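Local coordinates for protein 16S rRNA aminocarboxypropyltransferase (Vulcanisaeta distributa, PDB 5APG) that probably transfers the aminocarboxypropyl group of S-adenosylmethionine to an N1-methylpseudouridine in 16S rRNA, the last step in making its hypermodified base, at residues A[90-95]-A[159-164]; A[94-99]-A[144-149]; A[106-111]-A[172-177]. All blocks are in the same frame, centred on the assembly; numbering follows the deposited sequence.

Contacts 1 and 3 meet at the adenine end of the cofactor pocket, with contact 2 just outside it. Contacts 1 and 2 share Pro94 and Leu95 and have centres about 10 Å apart; they pack two consecutive helices, 160-165 and 141-153, against the chain that leaves strand 89-91. Contact 3, centred about 10 Å from contact 1 and 13 Å from contact 2, joins helix 170-182 to the later part of the same connection. Leu96 O and Tyr108 N, 2.7 Å apart and probably hydrogen-bonded, tie contact 2 to contact 3. Contacts 1 and 3 bind EEM directly, through Leu93 and Tyr108, whereas contact 2 does not touch it, the Leu96 side chain standing about 7 Å away.

Contact 1: A[90-95]-A[159-164]; sequences RRRLPL and SPEREL. With EEM ([(3S)-3-amino-4-hydroxy-4-oxo-butyl]-[[(2S,3S,4R,5R)-5-(6-aminopurin-9-yl)-3,4-dihydroxy-oxolan-2-yl]methyl]-methyl-selanium), chain D.
Behind the adenine site of the cofactor pocket, Arg92 and Glu161 form a buried, two-pronged salt bridge. The guanidinium meets the carboxylate end-on: Arg92 NH1 lies 2.8 Å from Glu161 OE2, and Arg92 NH2 is 2.8 Å from Glu161 OE1. Both bonds use the syn lone pairs of the carboxylate, and the two planes differ by only 9°, so each group holds the other flat. Arg92 reaches this position with CG lodged between the backbone N and the carbonyl carbon (chi1 66°) and the chain extended from CG to NE. Its NH1 also donates to Leu93 O at 3.1 Å, drawing the guanidinium back onto its own loop, and NE makes a weak bond to Lys50 O.

Glu161 OE2 takes a second donor on its anti lone pair: Leu95 N, 2.8 Å from OE2, in a more bent bond of 143°. One carboxylate oxygen therefore fixes both a side chain and a backbone amide of the loop, and this would probably keep Glu161 ionised. Beside the polar cluster, Leu95 CD2 packs 3.6 Å from Leu164 CG, Leu164 lying about one helical turn after Glu161.

Between these grips Leu93 binds the ligand. Its backbone N donates to EEM N1 at 3.0 Å, nearly straight, while its side chain lies against the purine and helix 112-122. The adenine is thus recognised as in other SPOUT proteins, where backbone groups of loops following the parallel strands bind it.

Contact 2: A[94-99]-A[144-149]; sequences PLLIAA and IINQKY
Polar contact comes from Asn146, whose side-chain amide grips both backbone groups of Ile97. Ile97 N donates to Asn146 OD1 at 2.7 Å, almost straight at 169° but tilted from the carbonyl plane. In return Asn146 ND2 donates to Ile97 O at 2.8 Å, with an angle of 173°, in the carbonyl plane and on a lone pair. Two bonds to one residue fix the rotation of the amide, much as a neighbouring strand would satisfy an extended chain, and ND2 has a further partner in Phe142 O.

Apolar contacts flank this pair. Ile145 CG1 stands between its backbone N and carbonyl carbon (chi1 66°), which carries CD1 to the loop: it lies 3.9 Å from Ile97 CG2 and 4.0 Å from Ala99 CB. On the other flank, Leu96 CD2 rests 3.7 Å from Asn146 CB, and Ile97 CG1 approaches the Tyr149 ring obliquely, 4.4 Å from CE2.

The loop runs between helix 141-153 and the chain around Tyr108, to which Leu96 and Ala98 make backbone bonds. Leu96 also reaches helix 112-122 at Ala118, while Tyr149 meets Leu164 of helix 160-165, so three helices close round the connection that follows strand 89-91.

Contact 3: A[106-111]-A[172-177]; sequences KPYILS and NGLEQL. With EEM ([(3S)-3-amino-4-hydroxy-4-oxo-butyl]-[[(2S,3S,4R,5R)-5-(6-aminopurin-9-yl)-3,4-dihydroxy-oxolan-2-yl]methyl]-methyl-selanium), chain D.
Leu174 and Leu177, one turn apart on helix 170-182, clasp Tyr108 from the side remote from the cofactor. Leu174 CD2 sits over the centre of the ring face, 3.8 Å from the Tyr108 ring centroid and 12° off the normal, a CH-pi contact. Leu177 CD1 covers the base of the residue, 3.9 Å from Tyr108 CB, and touches Pro107 CG at 4.0 Å.

The opposite ring face receives the adenine amino group: EEM N6 lies 3.2 Å above the Tyr108 ring plane, displaced toward the rim. The same N6 donates to Tyr108 O at 2.9 Å (163°). The positive phi of Tyr108, with Ile109 N weakly bonded to Pro107 O, is consistent with a gamma turn; CG anti to the backbone N (chi1 -161°) sets the ring between Leu174 and N6. The Tyr108 hydroxyl is hydrogen-bonded to Pro47 O.

Lacking the ring, an alanine at Tyr108 is likely to open a gap between Leu174 and the adenine amino group and leave Pro47 O without its hydroxyl partner.

Ser111 caps helix 112-122, its CB 3.4 Å from EEM O. A loop carbonyl reading adenine just before a helix start is consistent with a SPOUT-type cofactor site, shared with Leu93, Thr19 and Ile69.

Contact 1: A[90-95]-A[159-164]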
# COMPACT_ATOMS: atom_id res chain seq x y z
N ARG A 90 8.09 -5.67 -7.35
CA ARG A 90 6.88 -4.86 -7.43
C ARG A 90 5.64 -5.67 -7.10
O ARG A 90 5.38 -6.70 -7.72
CB ARG A 90 6.75 -4.24 -8.82
CG ARG A 90 7.94 -3.38 -9.23
CD ARG A 90 7.89 -3.01 -10.71
NE ARG A 90 6.81 -2.08 -11.02
CZ ARG A 90 6.60 -1.56 -12.22
NH1 ARG A 90 7.39 -1.88 -13.23
NH2 ARG A 90 5.59 -0.72 -12.41
N ARG A 91 4.88 -5.21 -6.11
CA ARG A 91 3.67 -5.91 -5.68
C ARG A 91 2.51 -4.95 -5.43
O ARG A 91 2.68 -3.92 -4.76
CB ARG A 91 3.95 -6.71 -4.40
CG ARG A 91 4.96 -7.85 -4.55
CD ARG A 91 4.44 -8.95 -5.49
NE ARG A 91 5.35 -10.09 -5.57
CZ ARG A 91 6.32 -10.22 -6.47
NH1 ARG A 91 6.53 -9.27 -7.38
NH2 ARG A 91 7.09 -11.30 -6.46
N ARG A 92 1.34 -5.28 -5.95
CA ARG A 92 0.14 -4.55 -5.56
C ARG A 92 -0.35 -5.15 -4.25
O ARG A 92 0.05 -6.25 -3.88
CB ARG A 92 -0.96 -4.62 -6.63
CG ARG A 92 -1.55 -6.02 -6.86
CD ARG A 92 -2.82 -5.93 -7.71
NE ARG A 92 -3.43 -7.22 -8.03
CZ ARG A 92 -4.30 -7.86 -7.26
NH1 ARG A 92 -4.66 -7.34 -6.09
NH2 ARG A 92 -4.80 -9.03 -7.65
N LEU A 93 -1.22 -4.42 -3.55
CA LEU A 93 -1.88 -5.01 -2.40
C LEU A 93 -3.07 -5.82 -2.89
O LEU A 93 -3.69 -5.46 -3.88
CB LEU A 93 -2.33 -3.94 -1.41
CG LEU A 93 -1.20 -3.27 -0.63
CD1 LEU A 93 -1.76 -2.07 0.10
CD2 LEU A 93 -0.57 -4.25 0.35
N PRO A 94 -3.37 -6.92 -2.20
CA PRO A 94 -4.64 -7.60 -2.45
C PRO A 94 -5.79 -6.65 -2.14
O PRO A 94 -5.61 -5.68 -1.40
CB PRO A 94 -4.62 -8.80 -1.48
CG PRO A 94 -3.58 -8.47 -0.49
CD PRO A 94 -2.57 -7.61 -1.18
N LEU A 95 -6.96 -6.94 -2.69
CA LEU A 95 -8.08 -6.02 -2.66
C LEU A 95 -8.59 -5.76 -1.25
O LEU A 95 -8.98 -6.69 -0.53
CB LEU A 95 -9.22 -6.54 -3.53
CG LEU A 95 -10.37 -5.55 -3.71
CD1 LEU A 95 -9.91 -4.35 -4.52
CD2 LEU A 95 -11.55 -6.23 -4.37
N SER A 159 -8.45 -15.86 -2.65
CA SER A 159 -9.81 -16.08 -3.13
C SER A 159 -10.84 -14.98 -2.80
O SER A 159 -11.82 -14.83 -3.54
CB SER A 159 -10.33 -17.43 -2.61
OG SER A 159 -10.50 -17.42 -1.20
N PRO A 160 -10.65 -14.19 -1.72
CA PRO A 160 -11.64 -13.12 -1.52
C PRO A 160 -11.75 -12.08 -2.64
O PRO A 160 -12.81 -11.45 -2.75
CB PRO A 160 -11.14 -12.42 -0.25
CG PRO A 160 -10.39 -13.43 0.48
CD PRO A 160 -9.80 -14.36 -0.53
N GLU A 161 -10.70 -11.87 -3.44
CA GLU A 161 -10.66 -10.73 -4.35
C GLU A 161 -11.80 -10.67 -5.36
O GLU A 161 -12.44 -9.63 -5.53
CB GLU A 161 -9.33 -10.70 -5.11
CG GLU A 161 -8.10 -10.53 -4.24
CD GLU A 161 -6.95 -9.96 -5.03
OE1 GLU A 161 -6.55 -10.57 -6.04
OE2 GLU A 161 -6.46 -8.88 -4.64
N ARG A 162 -12.04 -11.78 -6.06
CA ARG A 162 -13.04 -11.79 -7.12
C ARG A 162 -14.45 -11.55 -6.58
O ARG A 162 -15.25 -10.87 -7.23
CB ARG A 162 -13.00 -13.11 -7.89
CG ARG A 162 -11.82 -13.23 -8.83
CD ARG A 162 -11.81 -14.57 -9.54
NE ARG A 162 -10.95 -14.56 -10.72
CZ ARG A 162 -9.68 -14.95 -10.73
NH1 ARG A 162 -9.12 -15.38 -9.61
NH2 ARG A 162 -8.98 -14.90 -11.85
N GLU A 163 -14.75 -12.10 -5.41
CA GLU A 163 -16.07 -11.90 -4.82
C GLU A 163 -16.21 -10.48 -4.29
O GLU A 163 -17.28 -9.87 -4.40
CB GLU A 163 -16.32 -12.91 -3.69
CG GLU A 163 -17.64 -12.69 -2.97
CD GLU A 163 -18.38 -13.98 -2.68
OE1 GLU A 163 -17.73 -14.96 -2.25
OE2 GLU A 163 -19.61 -14.02 -2.89
N LEU A 164 -15.13 -9.95 -3.73
CA LEU A 164 -15.15 -8.60 -3.18
C LEU A 164 -15.28 -7.55 -4.29
O LEU A 164 -16.07 -6.62 -4.18
CB LEU A 164 -13.90 -8.35 -2.34
CG LEU A 164 -13.80 -6.99 -1.65
CD1 LEU A 164 -15.04 -6.72 -0.82
CD2 LEU A 164 -12.55 -6.93 -0.79
C2 EEM D . -0.38 -1.06 -3.75
N3 EEM D . -0.00 0.05 -3.18
C4 EEM D . -0.91 0.90 -2.74
C1' EEM D . 0.38 2.79 -1.67
C2' EEM D . 1.12 3.21 -2.96
C3' EEM D . 0.62 4.49 -3.18
C4' EEM D . 0.40 5.10 -2.01
C5' EEM D . -0.82 5.94 -1.97
O EEM D . -2.00 8.94 2.09
C EEM D . -2.16 9.97 1.50
OXT EEM D . -1.92 11.03 2.04
CA EEM D . -2.61 9.96 0.05
N EEM D . -2.90 11.31 -0.33
CB EEM D . -1.45 9.37 -0.74
CG EEM D . -1.81 8.95 -2.15
SE EEM D . -0.50 7.65 -2.86
CE EEM D . -0.82 7.31 -4.74
O4' EEM D . 0.04 3.85 -1.07
O3' EEM D . 1.43 5.24 -4.17
O2' EEM D . 2.48 3.31 -2.52
N9 EEM D . -0.86 2.10 -2.13
C8 EEM D . -2.10 2.47 -1.93
N7 EEM D . -2.95 1.58 -2.40
C5 EEM D . -2.24 0.57 -2.91
N1 EEM D . -1.62 -1.43 -3.94
C6 EEM D . -2.60 -0.66 -3.55
N6 EEM D . -3.94 -1.01 -3.76

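Contact 2: A[94-99]-A[144-149]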
# COMPACT_ATOMS: atom_id res chain seq x y z
N PRO A 94 -3.37 -6.92 -2.20
CA PRO A 94 -4.64 -7.60 -2.45
C PRO A 94 -5.79 -6.65 -2.14
O PRO A 94 -5.61 -5.68 -1.40
CB PRO A 94 -4.62 -8.80 -1.48
CG PRO A 94 -3.58 -8.47 -0.49
CD PRO A 94 -2.57 -7.61 -1.18
N LEU A 95 -6.96 -6.94 -2.69
CA LEU A 95 -8.08 -6.02 -2.66
C LEU A 95 -8.59 -5.76 -1.25
O LEU A 95 -8.98 -6.69 -0.53
CB LEU A 95 -9.22 -6.54 -3.53
CG LEU A 95 -10.37 -5.55 -3.71
CD1 LEU A 95 -9.91 -4.35 -4.52
CD2 LEU A 95 -11.55 -6.23 -4.37
N LEU A 96 -8.59 -4.49 -0.85
CA LEU A 96 -9.03 -4.09 0.47
C LEU A 96 -9.92 -2.86 0.37
O LEU A 96 -9.91 -2.15 -0.64
CB LEU A 96 -7.83 -3.81 1.38
CG LEU A 96 -6.99 -5.04 1.74
CD1 LEU A 96 -5.57 -4.64 2.15
CD2 LEU A 96 -7.67 -5.84 2.84
N ILE A 97 -10.69 -2.61 1.42
CA ILE A 97 -11.62 -1.49 1.46
C ILE A 97 -11.01 -0.35 2.27
O ILE A 97 -10.55 -0.56 3.38
CB ILE A 97 -12.97 -1.92 2.06
CG1 ILE A 97 -13.54 -3.12 1.29
CG2 ILE A 97 -13.94 -0.77 2.07
CD1 ILE A 97 -13.70 -2.87 -0.19
N ALA A 98 -11.02 0.86 1.71
CA ALA A 98 -10.46 2.02 2.40
C ALA A 98 -11.32 2.41 3.60
O ALA A 98 -12.54 2.29 3.57
CB ALA A 98 -10.34 3.21 1.43
N ALA A 99 -10.66 2.86 4.66
CA ALA A 99 -11.35 3.29 5.87
C ALA A 99 -11.17 4.78 6.15
O ALA A 99 -11.78 5.32 7.06
CB ALA A 99 -10.87 2.48 7.07
N ILE A 144 -10.71 -3.69 11.05
CA ILE A 144 -12.05 -4.16 11.38
C ILE A 144 -12.89 -4.44 10.13
O ILE A 144 -13.44 -5.54 9.97
CB ILE A 144 -12.81 -3.14 12.25
CG1 ILE A 144 -12.10 -2.97 13.60
CG2 ILE A 144 -14.26 -3.57 12.46
CD1 ILE A 144 -12.13 -4.21 14.47
N ILE A 145 -13.00 -3.47 9.23
CA ILE A 145 -13.87 -3.62 8.08
C ILE A 145 -13.26 -4.56 7.03
O ILE A 145 -13.97 -5.07 6.17
CB ILE A 145 -14.21 -2.26 7.42
CG1 ILE A 145 -12.96 -1.63 6.80
CG2 ILE A 145 -14.85 -1.32 8.43
CD1 ILE A 145 -13.28 -0.44 5.91
N ASN A 146 -11.96 -4.81 7.13
CA ASN A 146 -11.30 -5.74 6.21
C ASN A 146 -10.92 -7.07 6.84
O ASN A 146 -10.21 -7.87 6.23
CB ASN A 146 -10.03 -5.10 5.62
CG ASN A 146 -10.34 -4.02 4.61
OD1 ASN A 146 -10.83 -4.31 3.52
ND2 ASN A 146 -10.06 -2.78 4.97
N GLN A 147 -11.38 -7.30 8.07
CA GLN A 147 -10.90 -8.41 8.89
C GLN A 147 -10.97 -9.77 8.19
O GLN A 147 -10.00 -10.52 8.19
CB GLN A 147 -11.68 -8.47 10.20
CG GLN A 147 -11.20 -9.55 11.16
CD GLN A 147 -9.91 -9.16 11.86
OE1 GLN A 147 -8.84 -9.69 11.57
NE2 GLN A 147 -10.01 -8.23 12.81
N LYS A 148 -12.12 -10.07 7.60
CA LYS A 148 -12.32 -11.36 6.95
C LYS A 148 -11.42 -11.56 5.74
O LYS A 148 -10.97 -12.67 5.47
CB LYS A 148 -13.78 -11.53 6.55
CG LYS A 148 -14.71 -11.83 7.71
CD LYS A 148 -16.11 -12.15 7.23
CE LYS A 148 -17.00 -12.61 8.38
NZ LYS A 148 -18.28 -13.21 7.89
N TYR A 149 -11.15 -10.48 5.01
CA TYR A 149 -10.28 -10.55 3.84
C TYR A 149 -8.83 -10.69 4.28
O TYR A 149 -8.10 -11.54 3.78
CB TYR A 149 -10.46 -9.31 2.96
CG TYR A 149 -11.90 -8.89 2.79
CD1 TYR A 149 -12.87 -9.81 2.40
CD2 TYR A 149 -12.30 -7.59 3.06
CE1 TYR A 149 -14.19 -9.44 2.26
CE2 TYR A 149 -13.63 -7.21 2.92
CZ TYR A 149 -14.57 -8.14 2.53
OH TYR A 149 -15.88 -7.77 2.39

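Contact 3: A[106-111]-A[172-177]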
# COMPACT_ATOMS: atom_id res chain seq x y z
N LYS A 106 -14.69 2.35 -0.22
CA LYS A 106 -14.35 2.08 -1.62
C LYS A 106 -13.12 1.18 -1.75
O LYS A 106 -12.18 1.30 -0.98
CB LYS A 106 -14.14 3.39 -2.38
CG LYS A 106 -15.35 4.32 -2.32
CD LYS A 106 -15.23 5.47 -3.31
CE LYS A 106 -15.77 5.06 -4.67
NZ LYS A 106 -15.52 6.10 -5.71
N PRO A 107 -13.14 0.27 -2.74
CA PRO A 107 -12.09 -0.73 -2.91
C PRO A 107 -10.77 -0.22 -3.49
O PRO A 107 -10.76 0.71 -4.30
CB PRO A 107 -12.73 -1.73 -3.88
CG PRO A 107 -13.67 -0.91 -4.68
CD PRO A 107 -14.24 0.09 -3.70
N TYR A 108 -9.67 -0.82 -3.03
CA TYR A 108 -8.35 -0.76 -3.65
C TYR A 108 -7.58 0.54 -3.47
O TYR A 108 -6.37 0.52 -3.27
CB TYR A 108 -8.45 -1.05 -5.15
CG TYR A 108 -7.13 -1.45 -5.78
CD1 TYR A 108 -6.46 -2.59 -5.37
CD2 TYR A 108 -6.55 -0.67 -6.78
CE1 TYR A 108 -5.26 -2.96 -5.94
CE2 TYR A 108 -5.34 -1.03 -7.35
CZ TYR A 108 -4.70 -2.18 -6.92
OH TYR A 108 -3.50 -2.56 -7.48
N ILE A 109 -8.27 1.68 -3.55
CA ILE A 109 -7.59 2.97 -3.50
C ILE A 109 -7.33 3.39 -2.06
O ILE A 109 -8.17 4.04 -1.43
CB ILE A 109 -8.41 4.05 -4.23
CG1 ILE A 109 -8.74 3.60 -5.66
CG2 ILE A 109 -7.67 5.38 -4.23
CD1 ILE A 109 -7.53 3.26 -6.50
N LEU A 110 -6.16 3.02 -1.53
CA LEU A 110 -5.85 3.25 -0.13
C LEU A 110 -4.95 4.45 0.09
O LEU A 110 -4.21 4.85 -0.80
CB LEU A 110 -5.19 2.00 0.48
CG LEU A 110 -5.90 0.67 0.23
CD1 LEU A 110 -5.14 -0.47 0.91
CD2 LEU A 110 -7.35 0.72 0.72
N SER A 111 -5.00 5.02 1.29
CA SER A 111 -4.02 6.02 1.70
C SER A 111 -2.67 5.33 1.87
O SER A 111 -2.60 4.11 2.00
CB SER A 111 -4.44 6.71 3.00
OG SER A 111 -4.37 5.83 4.11
N ASN A 172 -8.80 -5.98 -15.26
CA ASN A 172 -9.54 -4.89 -15.88
C ASN A 172 -10.22 -4.00 -14.84
O ASN A 172 -10.27 -2.78 -14.99
CB ASN A 172 -10.58 -5.44 -16.86
CG ASN A 172 -11.39 -4.34 -17.52
OD1 ASN A 172 -10.90 -3.64 -18.41
ND2 ASN A 172 -12.64 -4.19 -17.10
N GLY A 173 -10.74 -4.63 -13.79
CA GLY A 173 -11.42 -3.92 -12.74
C GLY A 173 -10.50 -2.96 -12.01
O GLY A 173 -10.85 -1.81 -11.76
N LEU A 174 -9.30 -3.44 -11.67
CA LEU A 174 -8.32 -2.60 -10.99
C LEU A 174 -7.87 -1.44 -11.89
O LEU A 174 -7.71 -0.31 -11.42
CB LEU A 174 -7.11 -3.42 -10.55
CG LEU A 174 -7.37 -4.58 -9.60
CD1 LEU A 174 -6.05 -5.25 -9.23
CD2 LEU A 174 -8.11 -4.12 -8.35
N GLU A 175 -7.64 -1.73 -13.17
CA GLU A 175 -7.22 -0.71 -14.12
C GLU A 175 -8.26 0.40 -14.22
O GLU A 175 -7.93 1.57 -14.34
CB GLU A 175 -6.95 -1.33 -15.50
CG GLU A 175 -5.75 -2.29 -15.51
CD GLU A 175 -5.54 -2.99 -16.85
OE1 GLU A 175 -6.42 -2.90 -17.73
OE2 GLU A 175 -4.48 -3.64 -17.01
N GLN A 176 -9.54 0.02 -14.13
CA GLN A 176 -10.61 1.00 -14.24
C GLN A 176 -10.76 1.86 -12.98
O GLN A 176 -11.01 3.06 -13.08
CB GLN A 176 -11.94 0.30 -14.54
CG GLN A 176 -13.14 1.22 -14.46
CD GLN A 176 -13.12 2.32 -15.51
OE1 GLN A 176 -12.39 2.24 -16.50
NE2 GLN A 176 -13.92 3.36 -15.29
N LEU A 177 -10.62 1.26 -11.80
CA LEU A 177 -10.70 2.02 -10.56
C LEU A 177 -9.67 3.13 -10.52
O LEU A 177 -9.92 4.21 -9.99
CB LEU A 177 -10.52 1.11 -9.34
CG LEU A 177 -11.57 0.02 -9.10
CD1 LEU A 177 -11.22 -0.77 -7.85
CD2 LEU A 177 -12.96 0.63 -9.00
C2 EEM D . -0.38 -1.06 -3.75
N3 EEM D . -0.00 0.05 -3.18
C4 EEM D . -0.91 0.90 -2.74
C1' EEM D . 0.38 2.79 -1.67
C2' EEM D . 1.12 3.21 -2.96
C3' EEM D . 0.62 4.49 -3.18
C4' EEM D . 0.40 5.10 -2.01
C5' EEM D . -0.82 5.94 -1.97
O EEM D . -2.00 8.94 2.09
C EEM D . -2.16 9.97 1.50
OXT EEM D . -1.92 11.03 2.04
CA EEM D . -2.61 9.96 0.05
N EEM D . -2.90 11.31 -0.33
CB EEM D . -1.45 9.37 -0.74
CG EEM D . -1.81 8.95 -2.15
SE EEM D . -0.50 7.65 -2.86
CE EEM D . -0.82 7.31 -4.74
O4' EEM D . 0.04 3.85 -1.07
O3' EEM D . 1.43 5.24 -4.17
O2' EEM D . 2.48 3.31 -2.52
N9 EEM D . -0.86 2.10 -2.13
C8 EEM D . -2.10 2.47 -1.93
N7 EEM D . -2.95 1.58 -2.40
C5 EEM D . -2.24 0.57 -2.91
N1 EEM D . -1.62 -1.43 -3.94
C6 EEM D . -2.60 -0.66 -3.55
N6 EEM D . -3.94 -1.01 -3.76